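Local coordinates for bluetongue virus COAT protein VP7 (Bluetongue virus, PDB 1BVP), which forms trimers that assemble on a VP3 scaffold as part of the viral core capsid, and binds receptors on the host cell surface, at residues A[2-7]-A[89-94]; A[110-115]-A[305-310]. All blocks are in the same frame, centred on the assembly; numbering follows the deposited sequence.

Contact 1: A[2-7]-A[89-94]; sequences DTIAAR and ATIGVL
The guanidinium of R7 meets the backbone carbonyl of L94 at its edge. R7 NH1 donates to L94 O at 2.8 Å, and the N-H...O angle of 143° makes the bond somewhat bent. The donor lies in the carbonyl plane, while the oxygen sits 22° out of the guanidinium plane. R7 NE donates to I99 O, so a second bond limits rotation of the group. The R7 chain is extended from CG to NE, which carries the charge across to the end of helix 90-94. L94 is the last residue of that helix. Its carbonyl lies at the negative end of the helix dipole, which would probably strengthen the pull on the arginine. R7 also packs on I23 of a neighbouring subunit.

The contact belongs to the helical domain of VP7, which is built from the two ends of the chain. Helix 2-15 and short helix 90-94 cross nearly at a right angle here: the segment axes make 94° and approach to 9.9 Å.

Beside the polar bond, I4 contributes two separate branches to the crossing. I4 CG2, anti to the backbone N, reaches L94 CB at 3.6 Å. The I4 and L94 side chains meet at about a right angle. L94 CG also lies 3.9 Å from I4 O, so the leucine rests on helix backbone as well. The other branch of I4 ends in CD1, which touches I91 CD1 at 3.6 Å. I91 is exposed, whereas I4, R7 and L94 are buried. L94 also packs on M68 of helix 55-73.

Contact 2: A[110-115]-A[305-310]; sequences ARVTGE and DSILTL
V112 and I307 make the central touch between helix 103-116 and helix 304-323. V112 CG1 lies 4.1 Å from I307 CG2, a plain van der Waals contact between methyl groups. The two side chains run alongside one another, pointing opposite ways. V112 CG1 is anti to its own backbone N (chi1 175°). I307 CG2 is anti to its N too, because CG1 lies beside that N (chi1 -56°). V112 CG1 is also 4.4 Å from L308 N and 4.6 Å from L308 CG, so it lies near the peptide joining I307 to L308. The CA atoms of V112 and L308 are 7.0 Å apart. The buried surface is modest, 141 Å² in all, and comes mostly from V112 and I307.

This is helix-to-helix packing in the core of the VP7 helical domain. It joins a helix that precedes the beta-sandwich domain in sequence to one that follows it.

The next shell closes around the touching pair. V112 packs on Y260. I307 rests on Q259, on T116 and on L263 of helix 263-271. L308 turns to I109, one helical turn before V112. Further along, L310 packs on I267.

Behind the contact, D305 O takes two donors from T309. T309 N gives D305 O the usual helix bond. T309 OG1 also reaches D305 O, at 2.8 Å, from 41° above the carbonyl plane. S306 OG bonds to D303 OD1, near the start of the helix. From the other helix, R111 makes salt bridges through NH1 and NH2 to D318 and E266 of a neighbouring subunit, and E115 packs on F268 of that subunit.

Contacts 1 and 2 both lie in the helical domain, with centres about 16 Å apart. They come in series along the chain: both segments of contact 1 precede both segments of contact 2. The beta-sandwich domain falls within the loop of contact 2, so 110-115 and 305-310 meet across that insertion. Helix 90-94 and helix 103-116 follow each other directly in sequence. The contacts also touch: T113 OG1 lies 3.0 Å from both D2 OD1 and D2 OD2 (the second bond only probable), and A5 CB packs on L308 CD1 at 4.3 Å. Helix 2-15 thus meets both helices of contact 2. Both contacts reach a second subunit, so this helical core adjoins the trimer interface.

Contact 1: A[2-7]-A[89-94]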
ATOM      1  N   ASP A   2      21.692 -13.715  11.238  1.00 33.77           N
ATOM      2  CA  ASP A   2      20.475 -13.709  10.480  1.00 28.21           C
ATOM      3  C   ASP A   2      19.732 -14.992  10.870  1.00 24.39           C
ATOM      4  O   ASP A   2      18.508 -14.998  11.046  1.00 20.27           O
ATOM      5  CB  ASP A   2      20.784 -13.647   8.996  1.00 36.32           C
ATOM      6  CG  ASP A   2      20.761 -12.199   8.439  1.00 40.85           C
ATOM      7  OD1 ASP A   2      20.454 -11.227   9.184  1.00 38.13           O
ATOM      8  OD2 ASP A   2      21.036 -12.047   7.227  1.00 43.13           O
ATOM      9  N   THR A   3      20.499 -16.060  11.094  1.00 24.79           N
ATOM     10  CA  THR A   3      19.967 -17.364  11.521  1.00 21.59           C
ATOM     11  C   THR A   3      19.329 -17.243  12.895  1.00 15.56           C
ATOM     12  O   THR A   3      18.287 -17.847  13.167  1.00 16.79           O
ATOM     13  CB  THR A   3      21.071 -18.401  11.578  1.00 26.05           C
ATOM     14  OG1 THR A   3      22.285 -17.735  11.933  1.00 39.76           O
ATOM     15  CG2 THR A   3      21.259 -19.053  10.215  1.00 26.56           C
ATOM     16  N   ILE A   4      19.952 -16.464  13.768  1.00  9.48           N
ATOM     17  CA  ILE A   4      19.383 -16.239  15.088  1.00  8.88           C
ATOM     18  C   ILE A   4      17.978 -15.646  14.937  1.00 10.38           C
ATOM     19  O   ILE A   4      17.013 -16.141  15.536  1.00 11.28           O
ATOM     20  CB  ILE A   4      20.275 -15.286  15.894  1.00 10.30           C
ATOM     21  CG1 ILE A   4      21.650 -15.933  16.020  1.00 14.06           C
ATOM     22  CG2 ILE A   4      19.654 -14.928  17.254  1.00  5.07           C
ATOM     23  CD1 ILE A   4      22.409 -15.428  17.164  1.00 18.54           C
ATOM     24  N   ALA A   5      17.843 -14.635  14.086  1.00 12.90           N
ATOM     25  CA  ALA A   5      16.537 -14.011  13.909  1.00 11.87           C
ATOM     26  C   ALA A   5      15.541 -14.984  13.283  1.00 13.37           C
ATOM     27  O   ALA A   5      14.384 -15.070  13.738  1.00 17.41           O
ATOM     28  CB  ALA A   5      16.658 -12.756  13.098  1.00 13.23           C
ATOM     29  N   ALA A   6      15.993 -15.731  12.271  1.00  9.65           N
ATOM     30  CA  ALA A   6      15.167 -16.742  11.593  1.00  5.33           C
ATOM     31  C   ALA A   6      14.633 -17.790  12.619  1.00 11.03           C
ATOM     32  O   ALA A   6      13.443 -18.194  12.575  1.00  9.56           O
ATOM     33  CB  ALA A   6      15.969 -17.399  10.482  1.00  3.08           C
ATOM     34  N   ARG A   7      15.475 -18.159  13.595  1.00  7.60           N
ATOM     35  CA  ARG A   7      15.042 -19.088  14.644  1.00  8.15           C
ATOM     36  C   ARG A   7      14.011 -18.504  15.586  1.00  7.84           C
ATOM     37  O   ARG A   7      12.977 -19.154  15.859  1.00  9.68           O
ATOM     38  CB  ARG A   7      16.214 -19.636  15.434  1.00  7.73           C
ATOM     39  CG  ARG A   7      17.037 -20.554  14.582  1.00  9.27           C
ATOM     40  CD  ARG A   7      18.234 -21.065  15.327  1.00  7.57           C
ATOM     41  NE  ARG A   7      19.071 -21.855  14.429  1.00 11.46           N
ATOM     42  CZ  ARG A   7      20.342 -21.574  14.166  1.00 16.88           C
ATOM     43  NH1 ARG A   7      20.914 -20.533  14.740  1.00 18.25           N
ATOM     44  NH2 ARG A   7      21.030 -22.305  13.300  1.00 18.85           N
ATOM     45  N   ALA A  89      21.024 -15.572  28.565  1.00 27.50           N
ATOM     46  CA  ALA A  89      21.524 -16.823  27.985  1.00 25.98           C
ATOM     47  C   ALA A  89      20.747 -17.261  26.732  1.00 26.61           C
ATOM     48  O   ALA A  89      21.203 -18.159  26.008  1.00 30.15           O
ATOM     49  CB  ALA A  89      21.463 -17.926  29.012  1.00 27.68           C
ATOM     50  N   THR A  90      19.577 -16.652  26.494  1.00 19.25           N
ATOM     51  CA  THR A  90      18.738 -16.992  25.351  1.00 10.04           C
ATOM     52  C   THR A  90      19.488 -16.891  24.028  1.00 15.98           C
ATOM     53  O   THR A  90      19.260 -17.680  23.105  1.00 18.95           O
ATOM     54  CB  THR A  90      17.488 -16.154  25.336  1.00  6.91           C
ATOM     55  OG1 THR A  90      16.799 -16.289  26.592  1.00  6.35           O
ATOM     56  CG2 THR A  90      16.572 -16.598  24.246  1.00  7.10           C
ATOM     57  N   ILE A  91      20.465 -15.997  23.967  1.00 19.33           N
ATOM     58  CA  ILE A  91      21.252 -15.844  22.749  1.00 21.00           C
ATOM     59  C   ILE A  91      21.954 -17.168  22.411  1.00 18.89           C
ATOM     60  O   ILE A  91      22.087 -17.524  21.246  1.00 21.05           O
ATOM     61  CB  ILE A  91      22.266 -14.651  22.867  1.00 23.68           C
ATOM     62  CG1 ILE A  91      23.009 -14.472  21.553  1.00 25.88           C
ATOM     63  CG2 ILE A  91      23.268 -14.863  23.987  1.00 23.01           C
ATOM     64  CD1 ILE A  91      22.115 -13.996  20.438  1.00 31.86           C
ATOM     65  N   GLY A  92      22.371 -17.900  23.448  1.00 20.29           N
ATOM     66  CA  GLY A  92      23.031 -19.186  23.274  1.00 15.30           C
ATOM     67  C   GLY A  92      22.031 -20.203  22.751  1.00 17.04           C
ATOM     68  O   GLY A  92      22.354 -21.062  21.947  1.00 20.86           O
ATOM     69  N   VAL A  93      20.806 -20.125  23.230  1.00 12.75           N
ATOM     70  CA  VAL A  93      19.777 -21.010  22.742  1.00 13.07           C
ATOM     71  C   VAL A  93      19.587 -20.789  21.237  1.00 18.01           C
ATOM     72  O   VAL A  93      19.631 -21.717  20.440  1.00 21.85           O
ATOM     73  CB  VAL A  93      18.456 -20.689  23.414  1.00 10.66           C
ATOM     74  CG1 VAL A  93      17.362 -21.514  22.791  1.00  6.79           C
ATOM     75  CG2 VAL A  93      18.575 -20.885  24.943  1.00  3.59           C
ATOM     76  N   LEU A  94      19.380 -19.539  20.850  1.00 21.30           N
ATOM     77  CA  LEU A  94      19.157 -19.194  19.452  1.00 17.45           C
ATOM     78  C   LEU A  94      20.335 -19.445  18.504  1.00 21.91           C
ATOM     79  O   LEU A  94      20.149 -19.510  17.279  1.00 21.81           O
ATOM     80  CB  LEU A  94      18.734 -17.745  19.359  1.00 17.24           C
ATOM     81  CG  LEU A  94      17.284 -17.319  19.237  1.00 16.08           C
ATOM     82  CD1 LEU A  94      16.317 -18.407  19.552  1.00 16.40           C
ATOM     83  CD2 LEU A  94      17.107 -16.139  20.135  1.00 14.32           C
TER

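Contact 2: A[110-115]-A[305-310]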
ATOM      1  N   ALA A 110      16.082 -12.846   4.840  1.00 10.96           N
ATOM      2  CA  ALA A 110      16.935 -12.539   3.687  1.00 11.12           C
ATOM      3  C   ALA A 110      16.465 -11.223   3.067  1.00 14.83           C
ATOM      4  O   ALA A 110      17.269 -10.412   2.578  1.00 18.11           O
ATOM      5  CB  ALA A 110      16.863 -13.648   2.670  1.00  8.99           C
ATOM      6  N   ARG A 111      15.152 -11.044   3.043  1.00  9.24           N
ATOM      7  CA  ARG A 111      14.616  -9.820   2.534  1.00  6.36           C
ATOM      8  C   ARG A 111      15.051  -8.634   3.395  1.00  7.35           C
ATOM      9  O   ARG A 111      15.568  -7.643   2.877  1.00  9.15           O
ATOM     10  CB  ARG A 111      13.106  -9.847   2.501  1.00  6.88           C
ATOM     11  CG  ARG A 111      12.655  -8.664   1.728  1.00  4.54           C
ATOM     12  CD  ARG A 111      13.050  -8.862   0.253  1.00  4.58           C
ATOM     13  NE  ARG A 111      11.809  -8.683  -0.455  1.00  9.19           N
ATOM     14  CZ  ARG A 111      11.244  -9.553  -1.262  1.00 11.43           C
ATOM     15  NH1 ARG A 111      11.823 -10.699  -1.537  1.00 11.64           N
ATOM     16  NH2 ARG A 111      10.006  -9.332  -1.658  1.00 13.75           N
ATOM     17  N   VAL A 112      14.805  -8.709   4.699  1.00  4.10           N
ATOM     18  CA  VAL A 112      15.195  -7.616   5.563  1.00  8.27           C
ATOM     19  C   VAL A 112      16.665  -7.287   5.343  1.00 17.12           C
ATOM     20  O   VAL A 112      17.050  -6.139   5.138  1.00 25.10           O
ATOM     21  CB  VAL A 112      14.975  -7.947   7.033  1.00  9.87           C
ATOM     22  CG1 VAL A 112      15.516  -6.836   7.903  1.00 10.54           C
ATOM     23  CG2 VAL A 112      13.489  -8.121   7.304  1.00  9.18           C
ATOM     24  N   THR A 113      17.499  -8.301   5.300  1.00 18.40           N
ATOM     25  CA  THR A 113      18.900  -8.015   5.118  1.00 16.33           C
ATOM     26  C   THR A 113      19.236  -7.470   3.734  1.00 17.13           C
ATOM     27  O   THR A 113      19.922  -6.462   3.601  1.00 19.43           O
ATOM     28  CB  THR A 113      19.720  -9.233   5.507  1.00 11.76           C
ATOM     29  OG1 THR A 113      19.700  -9.329   6.933  1.00 18.54           O
ATOM     30  CG2 THR A 113      21.154  -9.137   5.025  1.00  8.35           C
ATOM     31  N   GLY A 114      18.695  -8.097   2.713  1.00 15.48           N
ATOM     32  CA  GLY A 114      18.990  -7.659   1.375  1.00 10.26           C
ATOM     33  C   GLY A 114      18.580  -6.241   1.054  1.00 14.51           C
ATOM     34  O   GLY A 114      19.417  -5.483   0.565  1.00 18.35           O
ATOM     35  N   GLU A 115      17.338  -5.846   1.349  1.00 12.96           N
ATOM     36  CA  GLU A 115      16.932  -4.494   0.984  1.00 12.43           C
ATOM     37  C   GLU A 115      17.557  -3.402   1.826  1.00 12.73           C
ATOM     38  O   GLU A 115      17.965  -2.375   1.329  1.00 28.63           O
ATOM     39  CB  GLU A 115      15.397  -4.338   0.861  1.00  9.72           C
ATOM     40  CG  GLU A 115      14.563  -4.541   2.112  1.00  9.50           C
ATOM     41  CD  GLU A 115      14.311  -3.290   2.934  1.00 12.87           C
ATOM     42  OE1 GLU A 115      14.836  -2.218   2.618  1.00 18.51           O
ATOM     43  OE2 GLU A 115      13.565  -3.361   3.918  1.00 16.46           O
ATOM     44  N   ASP A 305      18.220  -2.927  11.872  1.00 15.02           N
ATOM     45  CA  ASP A 305      17.729  -3.064  13.236  1.00 14.52           C
ATOM     46  C   ASP A 305      16.285  -2.646  13.457  1.00 19.50           C
ATOM     47  O   ASP A 305      15.481  -3.413  14.030  1.00 23.37           O
ATOM     48  CB  ASP A 305      18.643  -2.352  14.227  1.00 23.09           C
ATOM     49  CG  ASP A 305      20.035  -3.005  14.345  1.00 35.25           C
ATOM     50  OD1 ASP A 305      20.283  -4.154  13.859  1.00 29.06           O
ATOM     51  OD2 ASP A 305      20.902  -2.326  14.947  1.00 47.25           O
ATOM     52  N   SER A 306      15.933  -1.463  12.974  1.00 18.14           N
ATOM     53  CA  SER A 306      14.571  -0.969  13.146  1.00 15.54           C
ATOM     54  C   SER A 306      13.581  -1.870  12.458  1.00 15.04           C
ATOM     55  O   SER A 306      12.569  -2.255  13.060  1.00 15.47           O
ATOM     56  CB  SER A 306      14.466   0.425  12.580  1.00 16.01           C
ATOM     57  OG  SER A 306      15.474   1.195  13.190  1.00 26.30           O
ATOM     58  N   ILE A 307      13.868  -2.215  11.203  1.00  8.89           N
ATOM     59  CA  ILE A 307      12.956  -3.069  10.464  1.00  8.83           C
ATOM     60  C   ILE A 307      12.766  -4.413  11.171  1.00 12.66           C
ATOM     61  O   ILE A 307      11.636  -4.863  11.376  1.00 19.10           O
ATOM     62  CB  ILE A 307      13.454  -3.302   9.059  1.00  8.44           C
ATOM     63  CG1 ILE A 307      13.659  -1.960   8.354  1.00 11.10           C
ATOM     64  CG2 ILE A 307      12.454  -4.148   8.323  1.00  2.00           C
ATOM     65  CD1 ILE A 307      12.360  -1.168   8.159  1.00 12.55           C
ATOM     66  N   LEU A 308      13.873  -5.023  11.581  1.00 11.18           N
ATOM     67  CA  LEU A 308      13.849  -6.304  12.263  1.00 12.47           C
ATOM     68  C   LEU A 308      13.020  -6.235  13.528  1.00 14.75           C
ATOM     69  O   LEU A 308      12.142  -7.089  13.776  1.00 20.51           O
ATOM     70  CB  LEU A 308      15.253  -6.688  12.656  1.00 18.24           C
ATOM     71  CG  LEU A 308      15.753  -8.087  12.335  1.00 19.74           C
ATOM     72  CD1 LEU A 308      16.567  -8.508  13.522  1.00 19.07           C
ATOM     73  CD2 LEU A 308      14.626  -9.054  12.102  1.00 18.98           C
ATOM     74  N   THR A 309      13.329  -5.243  14.352  1.00  3.14           N
ATOM     75  CA  THR A 309      12.609  -5.045  15.600  1.00  5.74           C
ATOM     76  C   THR A 309      11.096  -4.918  15.373  1.00  8.39           C
ATOM     77  O   THR A 309      10.298  -5.451  16.142  1.00 16.89           O
ATOM     78  CB  THR A 309      13.144  -3.802  16.326  1.00  7.54           C
ATOM     79  OG1 THR A 309      14.558  -3.944  16.572  1.00 10.34           O
ATOM     80  CG2 THR A 309      12.431  -3.601  17.624  1.00  4.81           C
ATOM     81  N   LEU A 310      10.696  -4.217  14.318  1.00  7.78           N
ATOM     82  CA  LEU A 310       9.283  -4.063  14.021  1.00  6.98           C
ATOM     83  C   LEU A 310       8.704  -5.410  13.659  1.00  8.93           C
ATOM     84  O   LEU A 310       7.660  -5.780  14.207  1.00 12.77           O
ATOM     85  CB  LEU A 310       9.034  -3.046  12.888  1.00  8.13           C
ATOM     86  CG  LEU A 310       9.354  -1.608  13.322  1.00 11.68           C
ATOM     87  CD1 LEU A 310       9.426  -0.729  12.121  1.00 12.84           C
ATOM     88  CD2 LEU A 310       8.343  -1.105  14.329  1.00  2.00           C
TER